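Local coordinates for protein putative methylase (Clostridium difficile, PDB 3LDU) that probably methylates guanine in ribosomal RNA as a methyltransferase of the Rossmann-like class, and binds GTP, at residues A[179-190]-A[361-372]. Residues are numbered along the deposited sequence; the frame is centred on the assembly and turned at random. Where two conformers were deposited one is given.
Sequences IRETLAAGLIYL and RKLYNGMLKTNF. With GTP (guanosine-5'-triphosphate), chain B.
Leu-187 lies over one face of the Phe-372 ring, its CG 3.9 Å from the ring centroid and 23° off the normal, a CH-pi contact displaced toward CE1. CD1 of the same leucine lies above the middle of the ring and also meets Leu-363 CD1 at 3.7 Å. Leu-190 runs alongside Phe-372 but points the other way, bringing Leu-190 CD1 to 3.8 Å from Phe-372 CD2. In one of two Arg-361 conformers, Leu-190 CD2 sits over a face of the guanidinium, toward its rim, a tentative contact. With CG anti to the backbone N (chi1 -170°), Phe-372 extends from its strand to the helix. These residues pack helix 181-189 onto the antiparallel hairpin 359-365/368-375, which forms one edge of the seven-stranded Rossmann-like methyltransferase sheet; Ile-343 of the adjoining strand 339-344 touches Leu-183, Leu-187 and Phe-372. Near the hairpin turn, a type II' turn from Asn-365 to Leu-368, Leu-183 CD2 packs against the poorly ordered Asn-365 amide, roughly perpendicular to it. Asn-365 OD1 accepts a weak hydrogen bond from Arg-180 N, the N-cap residue (3.3 Å, 163°). In the loop just before, Ile-179 N donates to GTP O2G of the gamma-phosphate at 2.7 Å.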
loop_
_atom_site.group_PDB
_atom_site.type_symbol
_atom_site.label_atom_id
_atom_site.label_comp_id
_atom_site.label_asym_id
_atom_site.label_seq_id
_atom_site.Cartn_x
_atom_site.Cartn_y
_atom_site.Cartn_z
ATOM N N ILE A 179 -10.278 -5.240 3.545
ATOM C CA ILE A 179 -9.323 -5.155 2.451
ATOM C C ILE A 179 -8.136 -4.302 2.902
ATOM O O ILE A 179 -8.292 -3.393 3.704
ATOM C CB ILE A 179 -9.992 -4.546 1.196
ATOM C CG1 ILE A 179 -9.052 -4.569 -0.003
ATOM C CG2 ILE A 179 -10.480 -3.118 1.453
ATOM C CD1 ILE A 179 -9.770 -4.199 -1.296
ATOM N N ARG A 180 -6.948 -4.606 2.401
ATOM C CA ARG A 180 -5.766 -3.820 2.765
ATOM C C ARG A 180 -5.889 -2.386 2.233
ATOM O O ARG A 180 -6.365 -2.187 1.110
ATOM C CB ARG A 180 -4.532 -4.496 2.165
ATOM C CG ARG A 180 -3.239 -4.111 2.816
ATOM C CD ARG A 180 -2.126 -4.991 2.269
ATOM N NE ARG A 180 -0.881 -4.847 3.017
ATOM C CZ ARG A 180 -0.454 -5.710 3.937
ATOM N NH1 ARG A 180 -1.173 -6.790 4.234
ATOM N NH2 ARG A 180 0.698 -5.491 4.559
ATOM N N GLU A 181 -5.471 -1.394 3.025
ATOM C CA GLU A 181 -5.608 0.020 2.633
ATOM C C GLU A 181 -4.892 0.353 1.309
ATOM O O GLU A 181 -5.387 1.146 0.494
ATOM C CB GLU A 181 -5.099 0.949 3.748
ATOM C CG GLU A 181 -5.920 0.919 5.034
ATOM C CD GLU A 181 -5.468 -0.142 6.033
ATOM O OE1 GLU A 181 -4.977 -1.219 5.616
ATOM O OE2 GLU A 181 -5.612 0.109 7.251
ATOM N N THR A 182 -3.704 -0.216 1.114
ATOM C CA THR A 182 -2.928 0.038 -0.102
ATOM C C THR A 182 -3.636 -0.541 -1.332
ATOM O O THR A 182 -3.690 0.089 -2.388
ATOM C CB THR A 182 -1.544 -0.596 -0.013
ATOM O OG1 THR A 182 -1.672 -1.935 0.476
ATOM C CG2 THR A 182 -0.664 0.219 0.952
ATOM N N LEU A 183 -4.171 -1.746 -1.185
ATOM C CA LEU A 183 -4.939 -2.362 -2.268
ATOM C C LEU A 183 -6.160 -1.506 -2.599
ATOM O O LEU A 183 -6.443 -1.239 -3.769
ATOM C CB LEU A 183 -5.357 -3.773 -1.881
ATOM C CG LEU A 183 -6.214 -4.537 -2.889
ATOM C CD1 LEU A 183 -5.504 -4.630 -4.216
ATOM C CD2 LEU A 183 -6.528 -5.924 -2.361
ATOM N N ALA A 184 -6.875 -1.070 -1.566
ATOM C CA ALA A 184 -8.050 -0.223 -1.764
ATOM C C ALA A 184 -7.715 1.053 -2.527
ATOM O O ALA A 184 -8.417 1.436 -3.445
ATOM C CB ALA A 184 -8.712 0.115 -0.410
ATOM N N ALA A 185 -6.633 1.732 -2.152
ATOM C CA ALA A 185 -6.238 2.910 -2.919
ATOM C C ALA A 185 -5.957 2.553 -4.371
ATOM O O ALA A 185 -6.299 3.308 -5.280
ATOM C CB ALA A 185 -4.998 3.574 -2.279
ATOM N N GLY A 186 -5.324 1.407 -4.592
ATOM C CA GLY A 186 -5.019 0.979 -5.950
ATOM C C GLY A 186 -6.287 0.730 -6.760
ATOM O O GLY A 186 -6.337 1.025 -7.948
ATOM N N LEU A 187 -7.301 0.177 -6.113
ATOM C CA LEU A 187 -8.587 -0.030 -6.781
ATOM C C LEU A 187 -9.148 1.309 -7.270
ATOM O O LEU A 187 -9.561 1.426 -8.415
ATOM C CB LEU A 187 -9.567 -0.706 -5.827
ATOM C CG LEU A 187 -9.771 -2.220 -5.862
ATOM C CD1 LEU A 187 -8.540 -3.016 -6.301
ATOM C CD2 LEU A 187 -10.375 -2.738 -4.550
ATOM N N ILE A 188 -9.158 2.320 -6.398
ATOM C CA ILE A 188 -9.650 3.630 -6.798
ATOM C C ILE A 188 -8.881 4.166 -8.013
ATOM O O ILE A 188 -9.465 4.680 -8.971
ATOM C CB ILE A 188 -9.535 4.676 -5.675
ATOM C CG1 ILE A 188 -10.200 4.186 -4.380
ATOM C CG2 ILE A 188 -10.161 6.004 -6.129
ATOM C CD1 ILE A 188 -11.634 3.742 -4.570
ATOM N N TYR A 189 -7.556 4.064 -7.937
ATOM C CA TYR A 189 -6.678 4.544 -8.995
ATOM C C TYR A 189 -6.909 3.846 -10.338
ATOM O O TYR A 189 -6.596 4.407 -11.401
ATOM C CB TYR A 189 -5.226 4.322 -8.574
ATOM C CG TYR A 189 -4.652 5.325 -7.596
ATOM C CD1 TYR A 189 -5.054 6.659 -7.590
ATOM C CD2 TYR A 189 -3.652 4.944 -6.717
ATOM C CE1 TYR A 189 -4.467 7.574 -6.692
ATOM C CE2 TYR A 189 -3.080 5.838 -5.834
ATOM C CZ TYR A 189 -3.486 7.141 -5.828
ATOM O OH TYR A 189 -2.885 8.004 -4.938
ATOM N N LEU A 190 -7.413 2.612 -10.288
ATOM C CA LEU A 190 -7.701 1.853 -11.507
ATOM C C LEU A 190 -9.007 2.283 -12.166
ATOM O O LEU A 190 -9.332 1.819 -13.250
ATOM C CB LEU A 190 -7.731 0.346 -11.234
ATOM C CG LEU A 190 -6.365 -0.309 -11.046
ATOM C CD1 LEU A 190 -6.457 -1.663 -10.352
ATOM C CD2 LEU A 190 -5.645 -0.433 -12.382
ATOM N N ARG A 361 -8.238 -7.759 -13.782
ATOM C CA ARG A 361 -6.855 -7.609 -13.346
ATOM C C ARG A 361 -6.537 -8.491 -12.148
ATOM O O ARG A 361 -7.269 -8.504 -11.153
ATOM C CB ARG A 361 -6.550 -6.144 -13.041
ATOM C CG ARG A 361 -6.707 -5.231 -14.251
ATOM C CD ARG A 361 -6.376 -3.804 -13.894
ATOM N NE ARG A 361 -6.683 -2.853 -14.963
ATOM C CZ ARG A 361 -5.774 -2.076 -15.540
ATOM N NH1 ARG A 361 -6.125 -1.215 -16.478
ATOM N NH2 ARG A 361 -4.504 -2.154 -15.162
ATOM N N LYS A 362 -5.442 -9.239 -12.256
ATOM C CA LYS A 362 -5.031 -10.116 -11.167
ATOM C C LYS A 362 -4.327 -9.306 -10.082
ATOM O O LYS A 362 -3.367 -8.584 -10.359
ATOM C CB LYS A 362 -4.116 -11.231 -11.684
ATOM C CG LYS A 362 -3.588 -12.134 -10.580
ATOM C CD LYS A 362 -2.733 -13.276 -11.127
ATOM C CE LYS A 362 -3.530 -14.184 -12.053
ATOM N NZ LYS A 362 -2.803 -15.454 -12.350
ATOM N N LEU A 363 -4.816 -9.432 -8.851
ATOM C CA LEU A 363 -4.322 -8.653 -7.715
ATOM C C LEU A 363 -4.224 -9.534 -6.472
ATOM O O LEU A 363 -4.546 -10.720 -6.525
ATOM C CB LEU A 363 -5.236 -7.462 -7.441
ATOM C CG LEU A 363 -5.357 -6.411 -8.544
ATOM C CD1 LEU A 363 -6.481 -5.436 -8.229
ATOM C CD2 LEU A 363 -4.038 -5.668 -8.681
ATOM N N TYR A 364 -3.786 -8.959 -5.356
ATOM C CA TYR A 364 -3.556 -9.752 -4.146
ATOM C C TYR A 364 -3.908 -9.087 -2.814
ATOM O O TYR A 364 -3.415 -8.002 -2.502
ATOM C CB TYR A 364 -2.095 -10.212 -4.083
ATOM C CG TYR A 364 -1.785 -11.405 -4.948
ATOM C CD1 TYR A 364 -0.622 -11.456 -5.701
ATOM C CD2 TYR A 364 -2.658 -12.481 -5.015
ATOM C CE1 TYR A 364 -0.334 -12.548 -6.493
ATOM C CE2 TYR A 364 -2.381 -13.575 -5.805
ATOM C CZ TYR A 364 -1.218 -13.603 -6.542
ATOM O OH TYR A 364 -0.936 -14.693 -7.329
ATOM N N ASN A 365 -4.762 -9.751 -2.036
ATOM C CA ASN A 365 -4.782 -9.565 -0.587
ATOM C C ASN A 365 -3.857 -10.633 0.002
ATOM O O ASN A 365 -4.283 -11.446 0.824
ATOM C CB ASN A 365 -6.193 -9.738 -0.002
ATOM C CG ASN A 365 -7.009 -8.438 0.019
ATOM O OD1 ASN A 365 -6.807 -7.551 0.870
ATOM N ND2 ASN A 365 -7.973 -8.344 -0.893
ATOM N N GLY A 366 -2.605 -10.649 -0.449
ATOM C CA GLY A 366 -1.628 -11.623 0.010
ATOM C C GLY A 366 -2.086 -13.069 -0.096
ATOM O O GLY A 366 -2.010 -13.681 -1.164
HETATM N N MSE A 367 -2.568 -13.610 1.020
HETATM C CA MSE A 367 -2.995 -15.007 1.099
HETATM C C MSE A 367 -4.151 -15.331 0.149
HETATM O O MSE A 367 -4.515 -16.496 -0.031
HETATM C CB MSE A 367 -3.392 -15.355 2.539
HETATM C CG MSE A 367 -3.552 -16.847 2.801
HETATM SE SE MSE A 367 -1.855 -17.813 2.721
HETATM C CE MSE A 367 -2.550 -19.629 2.602
ATOM N N LEU A 368 -4.724 -14.298 -0.458
ATOM C CA LEU A 368 -5.855 -14.477 -1.358
ATOM C C LEU A 368 -5.496 -14.058 -2.775
ATOM O O LEU A 368 -4.900 -13.002 -2.990
ATOM C CB LEU A 368 -7.055 -13.666 -0.867
ATOM C CG LEU A 368 -7.517 -13.983 0.556
ATOM C CD1 LEU A 368 -8.664 -13.080 0.971
ATOM C CD2 LEU A 368 -7.916 -15.447 0.662
ATOM N N LYS A 369 -5.850 -14.886 -3.749
ATOM C CA LYS A 369 -5.636 -14.496 -5.133
ATOM C C LYS A 369 -6.931 -13.941 -5.696
ATOM O O LYS A 369 -7.840 -14.687 -6.056
ATOM C CB LYS A 369 -5.113 -15.655 -5.984
ATOM C CG LYS A 369 -4.716 -15.231 -7.394
ATOM C CD LYS A 369 -3.572 -16.071 -7.921
ATOM C CE LYS A 369 -3.904 -16.644 -9.285
ATOM N NZ LYS A 369 -5.063 -17.577 -9.216
ATOM N N THR A 370 -7.002 -12.619 -5.765
ATOM C CA THR A 370 -8.217 -11.928 -6.171
ATOM C C THR A 370 -8.095 -11.379 -7.589
ATOM O O THR A 370 -6.986 -11.179 -8.097
ATOM C CB THR A 370 -8.536 -10.776 -5.199
ATOM O OG1 THR A 370 -7.357 -9.999 -4.989
ATOM C CG2 THR A 370 -8.989 -11.315 -3.857
ATOM N N ASN A 371 -9.241 -11.170 -8.234
ATOM C CA ASN A 371 -9.295 -10.456 -9.509
ATOM C C ASN A 371 -10.161 -9.218 -9.377
ATOM O O ASN A 371 -11.142 -9.225 -8.646
ATOM C CB ASN A 371 -9.858 -11.341 -10.614
ATOM C CG ASN A 371 -8.908 -12.440 -11.019
ATOM O OD1 ASN A 371 -7.888 -12.189 -11.666
ATOM N ND2 ASN A 371 -9.234 -13.671 -10.641
ATOM N N PHE A 372 -9.790 -8.152 -10.075
ATOM C CA PHE A 372 -10.576 -6.922 -10.075
ATOM C C PHE A 372 -11.293 -6.881 -11.418
ATOM O O PHE A 372 -10.650 -6.745 -12.456
ATOM C CB PHE A 372 -9.636 -5.723 -9.936
ATOM C CG PHE A 372 -10.334 -4.405 -9.696
ATOM C CD1 PHE A 372 -11.384 -4.298 -8.791
ATOM C CD2 PHE A 372 -9.913 -3.266 -10.363
ATOM C CE1 PHE A 372 -12.001 -3.072 -8.556
ATOM C CE2 PHE A 372 -10.525 -2.043 -10.142
ATOM C CZ PHE A 372 -11.565 -1.942 -9.235
HETATM P PG GTP B . -13.561 -3.431 3.893
HETATM O O1G GTP B . -14.244 -2.305 3.146
HETATM O O2G GTP B . -12.073 -3.260 3.752
HETATM O O3G GTP B . -13.885 -3.383 5.369
HETATM O O3B GTP B . -14.044 -4.835 3.246
HETATM P PB GTP B . -15.046 -5.801 4.066
HETATM O O1B GTP B . -14.214 -6.877 4.722
HETATM O O2B GTP B . -15.795 -5.038 5.125
HETATM O O3A GTP B . -16.080 -6.512 3.047
HETATM P PA GTP B . -16.307 -8.101 3.268
HETATM O O1A GTP B . -16.511 -8.353 4.746
HETATM O O2A GTP B . -15.117 -8.888 2.770
HETATM O "O5'" GTP B . -17.660 -8.527 2.517
HETATM C "C5'" GTP B . -18.413 -7.489 1.975
HETATM C "C4'" GTP B . -19.400 -7.016 3.035
HETATM O "O4'" GTP B . -20.665 -7.145 2.449
HETATM C "C3'" GTP B . -19.464 -7.810 4.341
HETATM O "O3'" GTP B . -19.196 -6.917 5.400
HETATM C "C2'" GTP B . -20.900 -8.316 4.462
HETATM O "O2'" GTP B . -21.489 -8.022 5.713
HETATM C "C1'" GTP B . -21.611 -7.473 3.433
HETATM N N9 GTP B . -22.734 -8.110 2.734
HETATM C C8 GTP B . -23.000 -9.424 2.450
HETATM N N7 GTP B . -24.171 -9.459 1.758
HETATM C C5 GTP B . -24.639 -8.192 1.616
HETATM C C6 GTP B . -25.770 -7.658 1.008
HETATM O O6 GTP B . -26.606 -8.384 0.448
HETATM N N1 GTP B . -25.942 -6.289 1.042
HETATM C C2 GTP B . -25.020 -5.465 1.661
HETATM N N2 GTP B . -25.225 -4.158 1.651
HETATM N N3 GTP B . -23.889 -5.990 2.281
HETATM C C4 GTP B . -23.729 -7.337 2.234
#